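PDB 4RU0: putative branched-chain amino acid ABC transporter, periplasmic branched-chain amino acid-binding protein from Pseudomonas protegens Pf-5, which probably binds branched-chain amino acids or related solutes in the periplasm and delivers them to an ABC transporter. Local coordinates for residues M57-N62 with V325-G330; P291-S296 with W407-E412; G361-N366 with R389-G394; A370-M375 with G379-L384. All coordinates share one frame; numbering follows the deposited sequence.

Contact 1 of 4, residues M57-N62 with V325-G330; sequences MIDYLN and VYYNSG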
# COMPACT_ATOMS: atom_id res chain seq x y z
N MSE A 57 -6.82 9.96 -6.79
CA MSE A 57 -6.68 10.91 -5.73
C MSE A 57 -7.39 12.20 -6.07
O MSE A 57 -8.11 12.74 -5.24
CB MSE A 57 -5.19 11.17 -5.59
CG MSE A 57 -4.53 10.19 -4.64
SE MSE A 57 -2.59 10.43 -4.73
CE MSE A 57 -2.36 10.67 -2.81
N ILE A 58 -7.20 12.68 -7.28
CA ILE A 58 -7.82 13.93 -7.65
C ILE A 58 -9.35 13.86 -7.63
O ILE A 58 -9.99 14.71 -7.04
CB ILE A 58 -7.32 14.42 -9.02
CG1 ILE A 58 -5.84 14.78 -8.94
CG2 ILE A 58 -8.10 15.63 -9.48
CD1 ILE A 58 -5.12 14.77 -10.27
N ASP A 59 -9.93 12.81 -8.21
CA ASP A 59 -11.37 12.74 -8.30
C ASP A 59 -11.97 12.66 -6.93
O ASP A 59 -12.99 13.28 -6.67
CB ASP A 59 -11.83 11.59 -9.19
CG ASP A 59 -11.48 11.81 -10.64
OD1 ASP A 59 -11.51 10.85 -11.43
OD2 ASP A 59 -11.16 12.95 -10.99
N TYR A 60 -11.36 11.90 -6.04
CA TYR A 60 -11.87 11.83 -4.68
C TYR A 60 -11.78 13.18 -3.97
O TYR A 60 -12.65 13.52 -3.17
CB TYR A 60 -11.25 10.71 -3.86
CG TYR A 60 -11.90 10.58 -2.52
CD1 TYR A 60 -13.20 10.14 -2.40
CD2 TYR A 60 -11.23 10.92 -1.37
CE1 TYR A 60 -13.80 10.03 -1.17
CE2 TYR A 60 -11.83 10.81 -0.14
CZ TYR A 60 -13.12 10.36 -0.05
OH TYR A 60 -13.72 10.26 1.17
N LEU A 61 -10.70 13.92 -4.22
CA LEU A 61 -10.54 15.25 -3.63
C LEU A 61 -11.58 16.21 -4.22
O LEU A 61 -12.15 17.04 -3.51
CB LEU A 61 -9.13 15.79 -3.85
CG LEU A 61 -7.97 15.11 -3.13
CD1 LEU A 61 -6.64 15.73 -3.53
CD2 LEU A 61 -8.15 15.17 -1.62
N ASN A 62 -11.79 16.09 -5.53
CA ASN A 62 -12.79 16.88 -6.22
C ASN A 62 -14.18 16.63 -5.63
O ASN A 62 -14.92 17.57 -5.33
CB ASN A 62 -12.79 16.56 -7.72
CG ASN A 62 -12.82 17.80 -8.58
OD1 ASN A 62 -13.43 18.81 -8.22
ND2 ASN A 62 -12.17 17.73 -9.74
N VAL A 325 -6.83 -1.22 -10.37
CA VAL A 325 -6.24 -1.30 -9.04
C VAL A 325 -5.44 -0.03 -8.75
O VAL A 325 -5.40 0.46 -7.65
CB VAL A 325 -5.44 -2.62 -8.85
CG1 VAL A 325 -4.61 -2.66 -7.59
CG2 VAL A 325 -6.35 -3.82 -8.94
N TYR A 326 -4.81 0.48 -9.79
CA TYR A 326 -4.10 1.72 -9.71
C TYR A 326 -5.03 2.88 -9.36
O TYR A 326 -4.72 3.69 -8.50
CB TYR A 326 -3.42 1.97 -11.04
CG TYR A 326 -2.29 1.04 -11.31
CD1 TYR A 326 -1.39 0.72 -10.33
CD2 TYR A 326 -2.10 0.47 -12.56
CE1 TYR A 326 -0.34 -0.14 -10.56
CE2 TYR A 326 -1.06 -0.39 -12.80
CZ TYR A 326 -0.17 -0.68 -11.80
OH TYR A 326 0.89 -1.53 -12.02
N TYR A 327 -6.19 2.94 -9.99
CA TYR A 327 -7.15 3.99 -9.70
C TYR A 327 -7.65 3.90 -8.28
O TYR A 327 -7.86 4.89 -7.62
CB TYR A 327 -8.32 3.95 -10.69
CG TYR A 327 -9.30 5.07 -10.50
CD1 TYR A 327 -10.22 5.03 -9.47
CD2 TYR A 327 -9.30 6.16 -11.34
CE1 TYR A 327 -11.10 6.05 -9.28
CE2 TYR A 327 -10.19 7.20 -11.15
CZ TYR A 327 -11.08 7.13 -10.13
OH TYR A 327 -11.97 8.15 -9.94
N ASN A 328 -7.85 2.68 -7.82
CA ASN A 328 -8.43 2.46 -6.50
C ASN A 328 -7.43 2.70 -5.38
O ASN A 328 -7.82 3.04 -4.26
CB ASN A 328 -8.98 1.04 -6.41
CG ASN A 328 -10.19 0.83 -7.31
OD1 ASN A 328 -10.44 1.61 -8.23
ND2 ASN A 328 -10.94 -0.24 -7.05
N SER A 329 -6.14 2.54 -5.68
CA SER A 329 -5.11 2.87 -4.71
C SER A 329 -5.12 4.38 -4.50
O SER A 329 -4.93 4.86 -3.39
CB SER A 329 -3.73 2.39 -5.16
OG SER A 329 -3.30 3.07 -6.32
N GLY A 330 -5.38 5.12 -5.57
CA GLY A 330 -5.50 6.56 -5.49
C GLY A 330 -6.66 6.96 -4.59
O GLY A 330 -6.54 7.87 -3.78
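Met57 and Gly330 are the closest backbone pair of the two helical segments, CA to CA 4.5 Å. The selenomethionine side chain starts across the glycine: Met57 CG lies 3.2 Å from Gly330 O and 3.9 Å from Gly330 CA. This is a packing contact without a bond, and it depends on the missing side chain, because a beta carbon built onto Gly330 would stand only 3.0 Å from Met57 N.

Two residues further along the first helix, the contact turns polar. Tyr327 donates its hydroxyl to Asp59, OH to OD1 3.1 Å, on the anti lone pair of that oxygen. Asp59 OD1 lies at the edge of the ring, near its plane, while the planes of carboxylate and ring stand 49° apart. Tyr327 can span the gap because its CG is anti to the backbone N (chi1 -176°), which sends the ring along the interface to Asp59.

The second shell fixes both partners. Asp59 OD2 accepts from the backbone N of Asp315, so each carboxylate oxygen has a donor and the group is held against rotation. Phe322 meets the Tyr327 ring edge-to-face, and Leu304 also packs on it.

All four touching residues are buried. Helix 47-67 lies here against the first turns of helix 325-348, and Tyr60 extends the interface to Leu331 and Ala334. Helix 299-309 borders the polar end through Ile308, which Asp59 touches, and through Leu304.

Contact 2 of 4, residues P291-S296 with W407-E412; sequences PYPAGS and WTLISE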
# COMPACT_ATOMS: atom_id res chain seq x y z
N PRO A 291 -4.69 -4.56 -0.86
CA PRO A 291 -5.36 -3.77 0.17
C PRO A 291 -6.40 -2.83 -0.45
O PRO A 291 -7.13 -2.16 0.28
CB PRO A 291 -4.22 -2.99 0.80
CG PRO A 291 -3.30 -2.73 -0.34
CD PRO A 291 -3.43 -3.92 -1.29
N TYR A 292 -6.42 -2.77 -1.77
CA TYR A 292 -7.40 -1.99 -2.50
C TYR A 292 -7.85 -2.67 -3.80
O TYR A 292 -7.39 -2.31 -4.87
CB TYR A 292 -6.88 -0.58 -2.78
CG TYR A 292 -5.38 -0.48 -2.90
CD1 TYR A 292 -4.72 -0.98 -3.99
CD2 TYR A 292 -4.63 0.14 -1.92
CE1 TYR A 292 -3.36 -0.88 -4.11
CE2 TYR A 292 -3.27 0.24 -2.03
CZ TYR A 292 -2.64 -0.27 -3.13
OH TYR A 292 -1.29 -0.19 -3.27
N PRO A 293 -8.74 -3.64 -3.69
CA PRO A 293 -9.16 -4.50 -4.82
C PRO A 293 -9.70 -3.72 -6.02
O PRO A 293 -10.38 -2.71 -5.86
CB PRO A 293 -10.27 -5.36 -4.21
CG PRO A 293 -10.75 -4.59 -3.02
CD PRO A 293 -9.53 -3.91 -2.48
N ALA A 294 -9.38 -4.21 -7.21
CA ALA A 294 -9.95 -3.66 -8.44
C ALA A 294 -11.47 -3.81 -8.43
O ALA A 294 -12.01 -4.71 -7.78
CB ALA A 294 -9.36 -4.35 -9.66
N GLY A 295 -12.15 -2.92 -9.14
CA GLY A 295 -13.60 -2.95 -9.22
C GLY A 295 -14.19 -1.55 -9.27
O GLY A 295 -13.74 -0.66 -8.55
N SER A 296 -15.18 -1.36 -10.14
CA SER A 296 -15.82 -0.06 -10.29
C SER A 296 -17.27 -0.11 -9.83
O SER A 296 -18.09 0.71 -10.24
CB SER A 296 -15.74 0.41 -11.74
OG SER A 296 -16.31 -0.56 -12.61
N TRP A 407 -9.99 -9.28 -12.79
CA TRP A 407 -9.78 -9.78 -11.44
C TRP A 407 -11.10 -10.19 -10.80
O TRP A 407 -12.15 -9.61 -11.09
CB TRP A 407 -9.10 -8.72 -10.57
CG TRP A 407 -7.70 -8.41 -10.96
CD1 TRP A 407 -7.26 -7.29 -11.60
CD2 TRP A 407 -6.54 -9.22 -10.73
NE1 TRP A 407 -5.89 -7.36 -11.79
CE2 TRP A 407 -5.43 -8.53 -11.26
CE3 TRP A 407 -6.33 -10.47 -10.12
CZ2 TRP A 407 -4.13 -9.05 -11.20
CZ3 TRP A 407 -5.04 -10.97 -10.06
CH2 TRP A 407 -3.96 -10.26 -10.60
N THR A 408 -11.04 -11.19 -9.93
CA THR A 408 -12.20 -11.63 -9.18
C THR A 408 -11.83 -11.83 -7.71
O THR A 408 -10.93 -12.61 -7.40
CB THR A 408 -12.78 -12.96 -9.75
OG1 THR A 408 -13.16 -12.77 -11.12
CG2 THR A 408 -14.00 -13.41 -8.96
N LEU A 409 -12.52 -11.14 -6.82
CA LEU A 409 -12.29 -11.33 -5.39
C LEU A 409 -12.70 -12.74 -4.97
O LEU A 409 -13.83 -13.15 -5.20
CB LEU A 409 -13.05 -10.28 -4.57
CG LEU A 409 -12.49 -8.87 -4.66
CD1 LEU A 409 -13.39 -7.87 -3.94
CD2 LEU A 409 -11.08 -8.84 -4.08
N ILE A 410 -11.77 -13.47 -4.36
CA ILE A 410 -12.07 -14.82 -3.90
C ILE A 410 -11.84 -14.99 -2.40
O ILE A 410 -11.73 -16.11 -1.91
CB ILE A 410 -11.23 -15.88 -4.64
CG1 ILE A 410 -9.74 -15.66 -4.39
CG2 ILE A 410 -11.52 -15.84 -6.14
CD1 ILE A 410 -8.86 -16.72 -5.01
N SER A 411 -11.76 -13.88 -1.68
CA SER A 411 -11.65 -13.94 -0.22
C SER A 411 -12.20 -12.69 0.43
O SER A 411 -12.31 -11.64 -0.20
CB SER A 411 -10.20 -14.16 0.22
OG SER A 411 -9.55 -12.93 0.48
N GLU A 412 -12.54 -12.81 1.71
CA GLU A 412 -12.83 -11.65 2.54
C GLU A 412 -11.52 -11.02 2.96
O GLU A 412 -10.44 -11.39 2.48
CB GLU A 412 -13.64 -12.05 3.77
CG GLU A 412 -14.75 -13.03 3.50
CD GLU A 412 -15.90 -12.42 2.73
OE1 GLU A 412 -16.02 -11.17 2.73
OE2 GLU A 412 -16.68 -13.18 2.12
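Pro293 and Leu409 form the tight half of this contact. Pro293 CB lies 3.6 Å from Leu409 CD2 and 4.0 Å from Leu409 CD1, so this one ring carbon rests against both branches of the leucine fork. Leu409 presents that fork because its CG is anti to its own carbonyl carbon (chi1 -72°).

The other half is looser. The methyl of Ala294 approaches the five-membered ring of Trp407 obliquely, CB to CD1 4.1 Å, and no other pair of atoms reinforces it. Between the two points of touch, Thr408 points away and is exposed to solvent, as expected for alternating residues of a strand. No hydrogen bond joins the segments, and even the nearest alpha carbons, Ala294 and Trp407, are 6.8 Å apart.

Strand 407-415 is instead tied to strand 396-402, where Thr408 pairs with Gln401 and Trp407 meets Trp402. Residues 291-296 leave strand 287-290 of the same sheet and run on toward helix 299-309. Such a chain passing from the sheet of one lobe to the helices of the other is consistent with an interlobe connection of a type I periplasmic binding protein, here resting on the edge strand.

Contact 3 of 4, residues G361-N366 with R389-G394; sequences GLEHLN and RDHEGG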
# COMPACT_ATOMS: atom_id res chain seq x y z
N GLY A 361 -3.99 13.47 14.09
CA GLY A 361 -5.15 12.90 13.43
C GLY A 361 -4.87 11.47 13.00
O GLY A 361 -5.66 10.56 13.27
N LEU A 362 -3.74 11.27 12.33
CA LEU A 362 -3.31 9.95 11.91
C LEU A 362 -3.26 8.97 13.07
O LEU A 362 -3.78 7.87 12.98
CB LEU A 362 -1.94 10.02 11.24
CG LEU A 362 -1.93 10.54 9.80
CD1 LEU A 362 -0.54 10.98 9.41
CD2 LEU A 362 -2.43 9.46 8.85
N GLU A 363 -2.67 9.40 14.19
CA GLU A 363 -2.49 8.52 15.34
C GLU A 363 -3.81 8.25 16.07
O GLU A 363 -3.89 7.37 16.93
CB GLU A 363 -1.47 9.10 16.31
CG GLU A 363 -0.06 9.18 15.73
CD GLU A 363 1.03 9.43 16.77
OE1 GLU A 363 0.77 10.15 17.75
OE2 GLU A 363 2.15 8.89 16.59
N HIS A 364 -4.86 8.98 15.70
CA HIS A 364 -6.16 8.76 16.32
C HIS A 364 -7.20 8.29 15.31
O HIS A 364 -8.40 8.33 15.57
CB HIS A 364 -6.64 10.03 17.02
CG HIS A 364 -5.92 10.31 18.30
ND1 HIS A 364 -4.66 10.88 18.33
CD2 HIS A 364 -6.26 10.08 19.59
CE1 HIS A 364 -4.26 10.99 19.58
NE2 HIS A 364 -5.22 10.52 20.37
N LEU A 365 -6.73 7.83 14.15
CA LEU A 365 -7.62 7.27 13.15
C LEU A 365 -8.38 6.08 13.71
O LEU A 365 -7.79 5.19 14.32
CB LEU A 365 -6.84 6.85 11.90
CG LEU A 365 -6.82 7.83 10.74
CD1 LEU A 365 -6.11 7.21 9.55
CD2 LEU A 365 -8.22 8.25 10.37
N ASN A 366 -9.69 6.09 13.53
CA ASN A 366 -10.53 4.98 13.94
C ASN A 366 -11.65 4.79 12.93
O ASN A 366 -12.76 5.29 13.11
CB ASN A 366 -11.09 5.20 15.34
CG ASN A 366 -11.69 3.93 15.93
OD1 ASN A 366 -12.30 3.13 15.23
ND2 ASN A 366 -11.53 3.75 17.24
N ARG A 389 1.66 3.99 19.13
CA ARG A 389 2.41 2.74 19.14
C ARG A 389 2.31 2.00 17.80
O ARG A 389 3.14 1.16 17.48
CB ARG A 389 1.89 1.85 20.28
CG ARG A 389 2.81 0.73 20.71
CD ARG A 389 2.06 -0.25 21.58
NE ARG A 389 1.00 -0.93 20.83
CZ ARG A 389 1.12 -2.16 20.34
NH1 ARG A 389 0.12 -2.71 19.66
NH2 ARG A 389 2.24 -2.84 20.53
N ASP A 390 1.28 2.34 17.02
CA ASP A 390 0.98 1.60 15.79
C ASP A 390 0.62 2.50 14.62
O ASP A 390 -0.52 2.90 14.45
CB ASP A 390 -0.16 0.61 16.04
CG ASP A 390 -0.60 -0.12 14.78
OD1 ASP A 390 0.22 -0.28 13.86
OD2 ASP A 390 -1.78 -0.53 14.71
N HIS A 391 1.61 2.78 13.77
CA HIS A 391 1.40 3.64 12.61
C HIS A 391 0.95 2.86 11.38
O HIS A 391 0.86 3.41 10.28
CB HIS A 391 2.68 4.42 12.31
CG HIS A 391 2.91 5.58 13.22
ND1 HIS A 391 3.89 6.53 12.99
CD2 HIS A 391 2.28 5.96 14.36
CE1 HIS A 391 3.85 7.44 13.95
NE2 HIS A 391 2.88 7.12 14.79
N GLU A 392 0.65 1.57 11.56
CA GLU A 392 0.10 0.76 10.48
C GLU A 392 -1.41 0.76 10.55
O GLU A 392 -2.09 1.19 9.62
CB GLU A 392 0.63 -0.68 10.53
CG GLU A 392 0.19 -1.52 9.35
CD GLU A 392 0.59 -2.98 9.46
OE1 GLU A 392 0.98 -3.43 10.56
OE2 GLU A 392 0.52 -3.69 8.43
N GLY A 393 -1.94 0.27 11.67
CA GLY A 393 -3.35 0.37 11.98
C GLY A 393 -4.29 -0.51 11.18
O GLY A 393 -5.51 -0.42 11.35
N GLY A 394 -3.75 -1.36 10.31
CA GLY A 394 -4.58 -2.23 9.48
C GLY A 394 -4.12 -3.68 9.47
O GLY A 394 -4.55 -4.48 10.30
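Glu363 OE2 is gripped by two donors: His391 NE2 at 2.6 Å, and the guanidinium of Arg441, which makes a salt bridge to the same oxygen. The bond from the imidazole is nearly straight, with an N-H...O angle of 160°. It leaves the ring edge close to its plane and arrives on the anti lone pair of the carboxylate oxygen, although ring and carboxylate planes are turned 59° apart. Glu363 reaches this far through a chain extended beyond CG (chi2 -166°), which bridges backbones whose nearest alpha carbons, those of Glu363 and His391, lie 6.8 Å apart.

This His-carboxylate pair ties the C-terminal region of helix 355-363 to the loop that carries the chain into strand 396-402, probably one of the interlobe connections of this fold. The imidazole is bonded at both nitrogens, since ND1 pairs with the carbonyl of Asn150; this would be consistent with a protonated ring, although Arg441 offsets the charge of the carboxylate. Phe151 stacks on the ring. A leucine in place of Glu363 would probably leave His391 NE2 and the charge of Arg441 without their shared acceptor in a buried setting.

The loop is shaped from within by Asp390, whose OD1 closes an Asx turn with Glu392 N at 3.0 Å and also accepts from Gly393 N at 3.1 Å. Both donors reach the oxygen from one face of the carboxylate, and Gly393 takes up positive phi as the chain turns.

Contact 4 of 4, residues A370-M375 with G379-L384; sequences ARLKDM and GLMQNL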
# COMPACT_ATOMS: atom_id res chain seq x y z
N ALA A 370 -19.10 0.97 10.13
CA ALA A 370 -20.14 1.98 10.04
C ALA A 370 -19.63 3.18 9.26
O ALA A 370 -20.30 3.71 8.37
CB ALA A 370 -20.60 2.40 11.43
N ARG A 371 -18.41 3.60 9.60
CA ARG A 371 -17.78 4.74 8.96
C ARG A 371 -17.48 4.45 7.49
O ARG A 371 -17.66 5.31 6.63
CB ARG A 371 -16.50 5.12 9.72
CG ARG A 371 -15.71 6.25 9.11
CD ARG A 371 -16.54 7.51 9.03
NE ARG A 371 -16.01 8.42 8.02
CZ ARG A 371 -16.54 9.60 7.72
NH1 ARG A 371 -17.62 10.02 8.35
NH2 ARG A 371 -15.98 10.36 6.79
N LEU A 372 -17.02 3.23 7.21
CA LEU A 372 -16.75 2.81 5.84
C LEU A 372 -18.02 2.84 4.99
O LEU A 372 -17.98 3.17 3.80
CB LEU A 372 -16.14 1.41 5.81
CG LEU A 372 -14.68 1.23 6.25
CD1 LEU A 372 -14.35 -0.25 6.41
CD2 LEU A 372 -13.72 1.89 5.27
N LYS A 373 -19.14 2.48 5.61
CA LYS A 373 -20.43 2.49 4.93
C LYS A 373 -20.83 3.92 4.54
O LYS A 373 -21.37 4.15 3.46
CB LYS A 373 -21.51 1.85 5.80
N ASP A 374 -20.55 4.87 5.43
CA ASP A 374 -20.85 6.27 5.15
C ASP A 374 -20.12 6.78 3.91
O ASP A 374 -20.75 7.29 2.98
CB ASP A 374 -20.50 7.15 6.35
CG ASP A 374 -21.54 7.07 7.45
OD1 ASP A 374 -22.62 7.68 7.29
OD2 ASP A 374 -21.28 6.40 8.47
N MSE A 375 -18.80 6.63 3.88
CA MSE A 375 -18.04 7.15 2.75
C MSE A 375 -18.05 6.18 1.58
O MSE A 375 -17.54 6.48 0.51
CB MSE A 375 -16.60 7.47 3.16
CG MSE A 375 -16.00 6.55 4.20
SE MSE A 375 -14.12 6.98 4.54
CE MSE A 375 -13.86 5.96 6.17
N GLY A 379 -16.29 -2.40 0.77
CA GLY A 379 -15.52 -3.48 0.17
C GLY A 379 -14.14 -3.08 -0.31
O GLY A 379 -13.32 -3.94 -0.66
N LEU A 380 -13.86 -1.78 -0.32
CA LEU A 380 -12.66 -1.24 -0.96
C LEU A 380 -11.51 -1.05 0.02
O LEU A 380 -10.35 -1.30 -0.31
CB LEU A 380 -13.00 0.08 -1.65
CG LEU A 380 -11.92 0.72 -2.52
CD1 LEU A 380 -11.34 -0.28 -3.50
CD2 LEU A 380 -12.51 1.91 -3.26
N MSE A 381 -11.83 -0.60 1.23
CA MSE A 381 -10.81 -0.31 2.23
C MSE A 381 -11.13 -1.02 3.54
O MSE A 381 -12.30 -1.13 3.93
CB MSE A 381 -10.71 1.20 2.46
CG MSE A 381 -9.76 1.61 3.57
SE MSE A 381 -9.92 3.51 3.99
CE MSE A 381 -9.81 4.18 2.17
N GLN A 382 -10.10 -1.50 4.23
CA GLN A 382 -10.28 -2.19 5.50
C GLN A 382 -10.50 -1.22 6.65
O GLN A 382 -10.41 -0.00 6.47
CB GLN A 382 -9.08 -3.09 5.79
CG GLN A 382 -7.78 -2.32 5.99
CD GLN A 382 -6.56 -3.22 5.94
OE1 GLN A 382 -6.10 -3.72 6.97
NE2 GLN A 382 -6.02 -3.42 4.75
N ASN A 383 -10.79 -1.76 7.83
CA ASN A 383 -10.82 -0.96 9.05
C ASN A 383 -9.43 -0.43 9.38
O ASN A 383 -8.42 -1.06 9.08
CB ASN A 383 -11.36 -1.78 10.23
CG ASN A 383 -12.85 -2.04 10.13
OD1 ASN A 383 -13.45 -1.93 9.05
ND2 ASN A 383 -13.47 -2.40 11.25
N LEU A 384 -9.38 0.74 10.01
CA LEU A 384 -8.13 1.34 10.44
C LEU A 384 -8.23 1.83 11.87
O LEU A 384 -9.11 2.61 12.21
CB LEU A 384 -7.74 2.51 9.54
CG LEU A 384 -7.13 2.20 8.18
CD1 LEU A 384 -6.96 3.49 7.39
CD2 LEU A 384 -5.80 1.50 8.37
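Leu372 is directed from its helix toward the extended chain of Met381 to Asn383, and both branches of its fork rest against the carbonyl of Met381. CD1 sits 3.3 Å from Met381 O, and CD2 is 3.6 Å from that same oxygen. The two methyls reach Gln382 O only at longer range, CD1 at 3.9 Å. With CG anti to the carbonyl carbon (chi1 -74°), the leucine extends outward from the helix far enough to do this.

The neighbouring side chains are turned differently. Met381, a selenomethionine, starts toward the helix, and its CB meets Leu372 CD2 at 4.2 Å. Beyond CB, a CG anti to the backbone N (chi1 175°) and a bend at chi3 (-49°) carry the chain to helix 325-348, where it packs on Val332 and Ala335. The Asn383 side chain crosses Leu372 obliquely on the solvent-exposed side of the contact. Gln382 starts away from the helix, and its NE2 bonds the carbonyl of Ala396.

Leu372 contributes about half of the 169 Å² buried here, and Tyr377 and Ile367 also touch it. An alanine at this position would lose both methyls and is likely to open a gap between helix 369-375 and the returning chain, with Met381 CB left without its apolar partner from this helix.

No hydrogen bond crosses between the segments. Alkyl groups resting on carbonyl oxygens offer little directionality, so shape and the short connection between helix and loop probably do most to set this turn, whereas the polar end of Gln382 is held elsewhere.

Asn328 of contact 1 joins three of the sites: its ND2 bonds Pro293 O (2.8 Å) and Gly295 O (3.2 Å) of contact 2, and packs 3.6 Å from Leu380 CD1 of contact 4. Contact 4 also meets contact 2, with Pro293 CD 3.5 Å from Leu380 O, and contact 3, with Gly393 O 3.6 Å from Leu384 CD2. Contacts 1 and 3 stay apart, about 11 Å between nearest atoms. The pentaoxaheptadecane pocket, lined by Tyr41, Tyr192, Trp243 and Trp269, lies close by: the Met57 side chain of contact 1 is about 9 Å from this ligand, and Tyr292 in 291-296 touches Trp269.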